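Local coordinates for protein toll-like receptor 13 (Mus musculus, PDB 4Z0C) that recognises and binds bacterial 23S ribosomal RNA as an innate immune receptor and signals through MYD88 and TRAF6 to activate NF-kappa-B, at residues L378-T389 with A401-I412; L558-L566 with K579-D587. All coordinates share one frame; numbering follows the deposited sequence.

Overall arrangement
Both contacts join consecutive turns of the leucine-rich-repeat solenoid that makes up most of the receptor's ectodomain. Contact 1 pairs repeats 15 and 16 through parallel strands 380-382 and 404-406. Contact 2 comes later along the chain and joins repeats 22 and 23: the turn after strand 555-557 and strand 564-566 meet strand 579-581 and the turn that follows it. Strands 380-382, 404-406, 555-557 and 579-581 belong to the same parallel run of short strands, whereas 564-566 lies in a separate small sheet with 540-541 and 592-594. The contact centres lie about 36 Å apart and the nearest atoms about 22 Å, so they do not touch. Each reaches the second subunit of the assembly; contact 2 also meets the bound RNA.

Contact 1 (L378-T389 with A401-I412); sequences LEFLSLSRNPIT and ALKELNLAACWI
Glu379 O takes two backbone bonds from the neighbouring repeat, from Lys403 N at 2.9 Å and Glu404 N at 3.0 Å. The parallel pairing continues through Leu381 N to Glu404 O and Asn406 N to Leu381 O, and ends with Leu383 N on Asn406 O at 2.7 Å. Beyond the strands, Arg385 N bonds Ala408 O at 3.1 Å, and Ser384 OG adds a weak bond to the same oxygen. A water bridges Leu378 O and Ala401 N. Two consecutive turns of a leucine-rich-repeat solenoid pair in this way: Leu381 and Leu405 stand side by side on the buried face of the strands, toward the solenoid core, each with CG anti to its backbone N (chi1 172° and 177°), and Leu381 CD2 touches Leu405 CD1 at 3.9 Å. Leu383 and Leu407 likewise lie alongside one another. Asn386 is the asparagine of its repeat, its ND2 bonding Leu383 O from above the carbonyl plane and also Leu359 O. Cys410 takes that place in repeat 16, its SG 3.2 Å from Leu383 O. On the other strand face, Glu404 runs beside Phe380, its carboxylate at the ring edge and turned 79° from the ring plane. At the far end Pro387 CB sits over the Trp411 six-membered ring, 3.7 Å from its centroid, a CH-pi contact. Thr389 and Trp411 also pack on Val413 of the second subunit.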
# COMPACT_ATOMS: atom_id res chain seq x y z
N LEU A 378 24.33 -16.20 24.96
CA LEU A 378 23.02 -15.84 24.40
C LEU A 378 22.90 -16.26 22.93
O LEU A 378 23.80 -16.01 22.13
CB LEU A 378 22.79 -14.32 24.54
CG LEU A 378 21.35 -13.79 24.55
CD1 LEU A 378 20.58 -14.32 25.75
CD2 LEU A 378 21.31 -12.26 24.53
N GLU A 379 21.81 -16.95 22.58
CA GLU A 379 21.55 -17.37 21.21
C GLU A 379 20.32 -16.69 20.59
O GLU A 379 20.24 -16.52 19.37
CB GLU A 379 21.40 -18.89 21.15
CG GLU A 379 22.76 -19.57 21.12
CD GLU A 379 22.69 -21.04 21.41
OE1 GLU A 379 21.63 -21.52 21.85
OE2 GLU A 379 23.72 -21.71 21.22
N PHE A 380 19.37 -16.30 21.44
CA PHE A 380 18.18 -15.58 20.98
C PHE A 380 17.97 -14.31 21.81
O PHE A 380 17.93 -14.33 23.03
CB PHE A 380 16.93 -16.47 21.06
CG PHE A 380 15.63 -15.72 20.80
CD1 PHE A 380 15.18 -15.51 19.50
CD2 PHE A 380 14.87 -15.23 21.86
CE1 PHE A 380 13.98 -14.83 19.26
CE2 PHE A 380 13.68 -14.55 21.63
CZ PHE A 380 13.23 -14.35 20.32
N LEU A 381 17.83 -13.19 21.12
CA LEU A 381 17.56 -11.91 21.77
C LEU A 381 16.43 -11.24 21.02
O LEU A 381 16.47 -11.14 19.78
CB LEU A 381 18.81 -11.03 21.79
CG LEU A 381 18.61 -9.59 22.29
CD1 LEU A 381 18.14 -9.55 23.73
CD2 LEU A 381 19.88 -8.75 22.11
N SER A 382 15.39 -10.85 21.74
CA SER A 382 14.33 -10.08 21.12
C SER A 382 14.16 -8.69 21.76
O SER A 382 14.03 -8.57 22.97
CB SER A 382 13.01 -10.83 21.16
OG SER A 382 11.94 -9.95 20.88
N LEU A 383 14.14 -7.66 20.92
CA LEU A 383 13.91 -6.29 21.38
C LEU A 383 12.68 -5.69 20.69
O LEU A 383 12.48 -4.48 20.77
CB LEU A 383 15.13 -5.41 21.07
CG LEU A 383 16.46 -5.91 21.64
CD1 LEU A 383 17.66 -5.10 21.19
CD2 LEU A 383 16.38 -5.91 23.11
N SER A 384 11.90 -6.54 20.00
CA SER A 384 10.73 -6.09 19.24
C SER A 384 9.83 -5.16 20.00
O SER A 384 9.63 -5.35 21.19
CB SER A 384 9.87 -7.26 18.75
OG SER A 384 10.52 -7.89 17.68
N ARG A 385 9.26 -4.19 19.30
CA ARG A 385 8.29 -3.26 19.88
C ARG A 385 8.88 -2.46 21.01
O ARG A 385 8.20 -2.16 21.99
CB ARG A 385 7.03 -3.99 20.36
CG ARG A 385 6.36 -4.76 19.28
CD ARG A 385 4.85 -4.86 19.46
NE ARG A 385 4.27 -5.51 18.29
CZ ARG A 385 3.78 -4.86 17.23
NH1 ARG A 385 3.77 -3.54 17.20
NH2 ARG A 385 3.30 -5.55 16.20
N ASN A 386 10.15 -2.10 20.88
CA ASN A 386 10.71 -1.04 21.70
C ASN A 386 10.84 0.23 20.87
O ASN A 386 11.11 0.17 19.68
CB ASN A 386 12.05 -1.46 22.33
CG ASN A 386 11.87 -2.41 23.52
OD1 ASN A 386 11.47 -1.99 24.60
ND2 ASN A 386 12.15 -3.70 23.32
N PRO A 387 10.60 1.40 21.50
CA PRO A 387 10.71 2.68 20.80
C PRO A 387 12.17 3.06 20.57
O PRO A 387 12.60 4.13 21.00
CB PRO A 387 10.05 3.66 21.77
CG PRO A 387 10.27 3.04 23.14
CD PRO A 387 10.17 1.56 22.90
N ILE A 388 12.91 2.19 19.90
CA ILE A 388 14.32 2.38 19.58
C ILE A 388 14.44 2.97 18.18
O ILE A 388 13.95 2.39 17.20
CB ILE A 388 15.01 0.99 19.54
CG1 ILE A 388 15.04 0.36 20.94
CG2 ILE A 388 16.41 1.09 18.98
CD1 ILE A 388 15.32 -1.17 20.91
N THR A 389 15.08 4.13 18.05
CA THR A 389 15.27 4.71 16.73
C THR A 389 16.65 4.38 16.18
O THR A 389 16.87 4.43 14.97
CB THR A 389 15.08 6.23 16.73
OG1 THR A 389 16.09 6.84 17.55
CG2 THR A 389 13.69 6.60 17.23
N ALA A 401 27.83 -15.52 20.30
CA ALA A 401 27.07 -16.76 20.13
C ALA A 401 25.68 -16.55 19.53
O ALA A 401 24.98 -17.52 19.23
CB ALA A 401 26.96 -17.51 21.46
N LEU A 402 25.30 -15.29 19.34
CA LEU A 402 23.94 -14.95 18.95
C LEU A 402 23.60 -15.53 17.57
O LEU A 402 24.38 -15.40 16.63
CB LEU A 402 23.72 -13.44 18.99
CG LEU A 402 22.27 -12.98 19.19
CD1 LEU A 402 21.83 -13.31 20.62
CD2 LEU A 402 22.11 -11.50 18.89
N LYS A 403 22.46 -16.21 17.48
CA LYS A 403 22.06 -16.84 16.24
C LYS A 403 20.84 -16.13 15.68
O LYS A 403 20.66 -16.05 14.47
CB LYS A 403 21.77 -18.33 16.45
CG LYS A 403 22.96 -19.09 17.04
CD LYS A 403 22.63 -20.53 17.44
CE LYS A 403 22.91 -21.49 16.29
NZ LYS A 403 22.86 -22.92 16.71
N GLU A 404 20.04 -15.56 16.57
CA GLU A 404 18.82 -14.88 16.14
C GLU A 404 18.57 -13.57 16.88
O GLU A 404 18.50 -13.56 18.11
CB GLU A 404 17.61 -15.81 16.28
CG GLU A 404 16.31 -15.08 15.96
CD GLU A 404 15.12 -16.00 15.75
OE1 GLU A 404 13.98 -15.47 15.71
OE2 GLU A 404 15.32 -17.24 15.61
N LEU A 405 18.39 -12.49 16.12
CA LEU A 405 18.09 -11.17 16.70
C LEU A 405 16.76 -10.67 16.15
O LEU A 405 16.58 -10.55 14.93
CB LEU A 405 19.23 -10.17 16.40
CG LEU A 405 19.09 -8.70 16.85
CD1 LEU A 405 18.93 -8.57 18.38
CD2 LEU A 405 20.25 -7.84 16.36
N ASN A 406 15.81 -10.41 17.04
CA ASN A 406 14.51 -9.89 16.62
C ASN A 406 14.33 -8.43 17.05
O ASN A 406 14.22 -8.12 18.25
CB ASN A 406 13.38 -10.75 17.19
CG ASN A 406 12.01 -10.35 16.66
OD1 ASN A 406 11.89 -9.54 15.73
ND2 ASN A 406 10.96 -10.90 17.26
N LEU A 407 14.29 -7.56 16.04
CA LEU A 407 14.14 -6.12 16.20
C LEU A 407 12.90 -5.62 15.47
O LEU A 407 12.81 -4.46 15.14
CB LEU A 407 15.37 -5.42 15.62
CG LEU A 407 16.65 -5.55 16.44
CD1 LEU A 407 17.84 -5.16 15.60
CD2 LEU A 407 16.55 -4.61 17.62
N ALA A 408 11.94 -6.50 15.23
CA ALA A 408 10.74 -6.15 14.50
C ALA A 408 9.87 -5.12 15.22
O ALA A 408 9.76 -5.15 16.43
CB ALA A 408 9.92 -7.39 14.20
N ALA A 409 9.29 -4.21 14.46
CA ALA A 409 8.34 -3.21 14.96
C ALA A 409 8.93 -2.28 16.01
O ALA A 409 8.20 -1.67 16.79
CB ALA A 409 7.06 -3.86 15.45
N CYS A 410 10.25 -2.16 16.02
CA CYS A 410 10.86 -1.04 16.71
C CYS A 410 10.70 0.21 15.82
O CYS A 410 9.92 0.19 14.86
CB CYS A 410 12.33 -1.32 16.96
SG CYS A 410 12.60 -2.63 18.15
N TRP A 411 11.40 1.29 16.14
CA TRP A 411 11.26 2.53 15.37
C TRP A 411 12.52 2.86 14.59
O TRP A 411 12.82 4.02 14.31
CB TRP A 411 10.89 3.70 16.28
CG TRP A 411 9.58 3.58 16.96
CD1 TRP A 411 8.63 2.60 16.78
CD2 TRP A 411 9.04 4.47 17.95
NE1 TRP A 411 7.55 2.84 17.60
CE2 TRP A 411 7.78 3.97 18.33
CE3 TRP A 411 9.53 5.62 18.57
CZ2 TRP A 411 6.98 4.61 19.27
CZ3 TRP A 411 8.73 6.26 19.52
CH2 TRP A 411 7.46 5.75 19.85
N ILE A 412 13.28 1.83 14.25
CA ILE A 412 14.63 2.05 13.74
C ILE A 412 14.67 2.86 12.44
O ILE A 412 14.00 2.57 11.43
CB ILE A 412 15.39 0.74 13.61
CG1 ILE A 412 15.63 0.16 15.02
CG2 ILE A 412 16.69 0.95 12.82
CD1 ILE A 412 15.92 -1.33 15.04
O HOH W 1 26.23 -14.56 22.41

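Contact 2 (L558-L566 with K579-D587); sequences LGKNPSVFL and KLDISGTKD. With nucleotides of chain D.
Leu558 N donates to Asp581 O at 2.8 Å and Lys560 N to Ser583 O at 2.7 Å. These two backbone bonds tie the turn after strand 555-557 to the next repeat. Gly559 lies between them, its CA 3.1 Å from Ser583 O and 3.6 Å from Asp581 OD1. Further along, Thr585 CA and CG2 come up against Asn561 O, and Val564 CG2 meets Thr585 CG2 with the side chains crossing at about a right angle. Leu566 CD1 and Ile582 CD1 meet tip to tip at 3.9 Å. With Asp581 CG anti to the backbone N (chi1 -178°), OD1 is placed to accept Ser583 N at 3.0 Å from above the carboxylate plane, closing an Asx turn, while OD2 bonds the N6 of an RNA adenine. Ser583 OG is held by Glu611 N. On strand 564-566, the Phe565 ring lies with one face against the base of C10 of chain D, whose C5 is 3.6 Å above the ring plane. Asn561 occupies the asparagine position of its repeat: ND2 bonds both Leu558 O and Leu532 O, and OD1 takes Gln535 N. Thr585 fills that position in repeat 23, its OG1 bonded to Asn613 and Ser591, and Asn613 ND2 bonds Ile582 O. Such side-chain bonding to the backbone at the turn after each strand is characteristic of the leucine-rich-repeat solenoid.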
# COMPACT_ATOMS: atom_id res chain seq x y z
N LEU A 558 3.55 -13.58 -9.92
CA LEU A 558 3.33 -12.25 -10.47
C LEU A 558 1.86 -11.86 -10.26
O LEU A 558 1.38 -10.88 -10.85
CB LEU A 558 3.65 -12.21 -11.96
CG LEU A 558 5.08 -12.50 -12.42
CD1 LEU A 558 5.10 -12.64 -13.94
CD2 LEU A 558 6.03 -11.44 -11.96
N GLY A 559 1.15 -12.63 -9.44
CA GLY A 559 -0.26 -12.36 -9.17
C GLY A 559 -0.54 -11.02 -8.47
O GLY A 559 0.38 -10.34 -8.03
N LYS A 560 -1.82 -10.64 -8.39
CA LYS A 560 -2.26 -9.42 -7.71
C LYS A 560 -1.71 -8.10 -8.24
O LYS A 560 -1.81 -7.08 -7.56
CB LYS A 560 -1.99 -9.49 -6.19
CG LYS A 560 -2.58 -10.72 -5.52
CD LYS A 560 -2.64 -10.59 -4.01
CE LYS A 560 -3.37 -11.80 -3.43
NZ LYS A 560 -4.68 -12.05 -4.10
N ASN A 561 -1.11 -8.11 -9.44
CA ASN A 561 -0.69 -6.89 -10.12
C ASN A 561 -1.85 -6.27 -10.92
O ASN A 561 -2.56 -6.98 -11.63
CB ASN A 561 0.50 -7.15 -11.05
CG ASN A 561 1.83 -7.23 -10.31
OD1 ASN A 561 2.39 -6.20 -9.93
ND2 ASN A 561 2.33 -8.44 -10.12
N PRO A 562 -2.06 -4.95 -10.79
CA PRO A 562 -3.06 -4.21 -11.57
C PRO A 562 -2.87 -4.40 -13.07
O PRO A 562 -3.86 -4.38 -13.80
CB PRO A 562 -2.79 -2.76 -11.18
CG PRO A 562 -2.29 -2.84 -9.78
CD PRO A 562 -1.48 -4.13 -9.71
N SER A 563 -1.63 -4.59 -13.52
CA SER A 563 -1.39 -5.00 -14.88
C SER A 563 -0.06 -5.73 -15.05
O SER A 563 0.90 -5.46 -14.34
CB SER A 563 -1.44 -3.81 -15.82
OG SER A 563 -0.48 -2.87 -15.42
N VAL A 564 -0.02 -6.67 -16.01
CA VAL A 564 1.20 -7.42 -16.33
C VAL A 564 1.23 -7.60 -17.83
O VAL A 564 0.33 -8.21 -18.40
CB VAL A 564 1.24 -8.83 -15.67
CG1 VAL A 564 2.59 -9.47 -15.91
CG2 VAL A 564 0.99 -8.75 -14.18
N PHE A 565 2.24 -7.02 -18.48
CA PHE A 565 2.37 -7.14 -19.92
C PHE A 565 3.66 -7.89 -20.24
O PHE A 565 4.76 -7.37 -20.06
CB PHE A 565 2.40 -5.76 -20.59
CG PHE A 565 1.23 -4.88 -20.23
CD1 PHE A 565 -0.07 -5.36 -20.29
CD2 PHE A 565 1.43 -3.58 -19.78
CE1 PHE A 565 -1.15 -4.55 -19.93
CE2 PHE A 565 0.36 -2.76 -19.43
CZ PHE A 565 -0.93 -3.25 -19.51
N LEU A 566 3.50 -9.12 -20.72
CA LEU A 566 4.60 -9.96 -21.14
C LEU A 566 4.48 -10.12 -22.67
O LEU A 566 3.94 -11.11 -23.17
CB LEU A 566 4.53 -11.32 -20.40
CG LEU A 566 4.77 -11.23 -18.88
CD1 LEU A 566 3.91 -12.21 -18.07
CD2 LEU A 566 6.24 -11.45 -18.58
N LYS A 579 6.14 -23.84 -11.09
CA LYS A 579 4.88 -23.16 -10.77
C LYS A 579 4.92 -21.70 -11.21
O LYS A 579 5.87 -20.99 -10.89
CB LYS A 579 4.62 -23.22 -9.28
CG LYS A 579 3.44 -22.39 -8.83
CD LYS A 579 3.13 -22.64 -7.35
CE LYS A 579 1.90 -21.88 -6.91
NZ LYS A 579 1.59 -22.08 -5.47
N LEU A 580 3.86 -21.26 -11.90
CA LEU A 580 3.70 -19.88 -12.33
C LEU A 580 2.31 -19.38 -11.94
O LEU A 580 1.32 -20.03 -12.23
CB LEU A 580 3.86 -19.78 -13.85
CG LEU A 580 3.53 -18.41 -14.43
CD1 LEU A 580 4.50 -17.43 -13.84
CD2 LEU A 580 3.63 -18.41 -15.95
N ASP A 581 2.24 -18.24 -11.26
CA ASP A 581 0.95 -17.61 -10.96
C ASP A 581 0.88 -16.15 -11.45
O ASP A 581 1.67 -15.30 -11.04
CB ASP A 581 0.66 -17.69 -9.46
CG ASP A 581 -0.70 -17.10 -9.09
OD1 ASP A 581 -0.92 -15.88 -9.26
OD2 ASP A 581 -1.55 -17.84 -8.56
N ILE A 582 -0.07 -15.89 -12.34
CA ILE A 582 -0.40 -14.55 -12.80
C ILE A 582 -1.90 -14.32 -12.68
O ILE A 582 -2.60 -14.09 -13.68
CB ILE A 582 0.02 -14.32 -14.25
CG1 ILE A 582 1.40 -14.94 -14.49
CG2 ILE A 582 0.04 -12.83 -14.54
CD1 ILE A 582 1.92 -14.75 -15.88
N SER A 583 -2.38 -14.41 -11.45
CA SER A 583 -3.79 -14.28 -11.16
C SER A 583 -4.10 -12.90 -10.62
O SER A 583 -3.22 -12.24 -10.08
CB SER A 583 -4.23 -15.34 -10.15
OG SER A 583 -3.85 -16.63 -10.61
N GLY A 584 -5.35 -12.47 -10.77
CA GLY A 584 -5.84 -11.30 -10.07
C GLY A 584 -5.56 -9.94 -10.72
O GLY A 584 -5.60 -8.95 -10.03
N THR A 585 -5.28 -9.89 -12.02
CA THR A 585 -5.19 -8.60 -12.71
C THR A 585 -6.59 -8.03 -12.94
O THR A 585 -6.75 -6.82 -13.05
CB THR A 585 -4.38 -8.66 -14.02
OG1 THR A 585 -5.18 -9.23 -15.08
CG2 THR A 585 -3.10 -9.46 -13.82
N LYS A 586 -7.57 -8.91 -13.09
CA LYS A 586 -8.98 -8.55 -12.99
C LYS A 586 -9.66 -7.85 -14.16
O LYS A 586 -10.88 -7.67 -14.12
CB LYS A 586 -9.27 -7.76 -11.70
CG LYS A 586 -9.10 -8.55 -10.41
CD LYS A 586 -9.87 -7.88 -9.27
CE LYS A 586 -9.43 -8.37 -7.88
NZ LYS A 586 -8.19 -7.68 -7.38
N ASP A 587 -8.95 -7.44 -15.21
CA ASP A 587 -9.68 -7.12 -16.44
C ASP A 587 -8.89 -7.34 -17.71
O ASP A 587 -8.40 -6.39 -18.35
CB ASP A 587 -10.41 -5.76 -16.43
CG ASP A 587 -9.49 -4.61 -16.22
OD1 ASP A 587 -8.34 -4.86 -15.83
OD2 ASP A 587 -9.93 -3.46 -16.42
P C D 10 -0.67 3.09 -23.69
OP1 C D 10 0.11 4.02 -24.55
OP2 C D 10 -1.70 2.21 -24.32
O5' C D 10 0.36 2.19 -22.90
C5' C D 10 1.38 2.80 -22.11
C4' C D 10 2.74 2.31 -22.51
O4' C D 10 2.83 0.88 -22.22
C3' C D 10 3.09 2.46 -24.00
O3' C D 10 4.47 2.81 -24.13
C2' C D 10 2.86 1.06 -24.56
O2' C D 10 3.65 0.75 -25.68
C1' C D 10 3.24 0.18 -23.37
N1 C D 10 2.57 -1.13 -23.38
C2 C D 10 3.31 -2.26 -23.74
O2 C D 10 4.52 -2.16 -24.01
N3 C D 10 2.70 -3.46 -23.79
C4 C D 10 1.40 -3.55 -23.51
N4 C D 10 0.85 -4.78 -23.58
C5 C D 10 0.61 -2.41 -23.15
C6 C D 10 1.23 -1.23 -23.09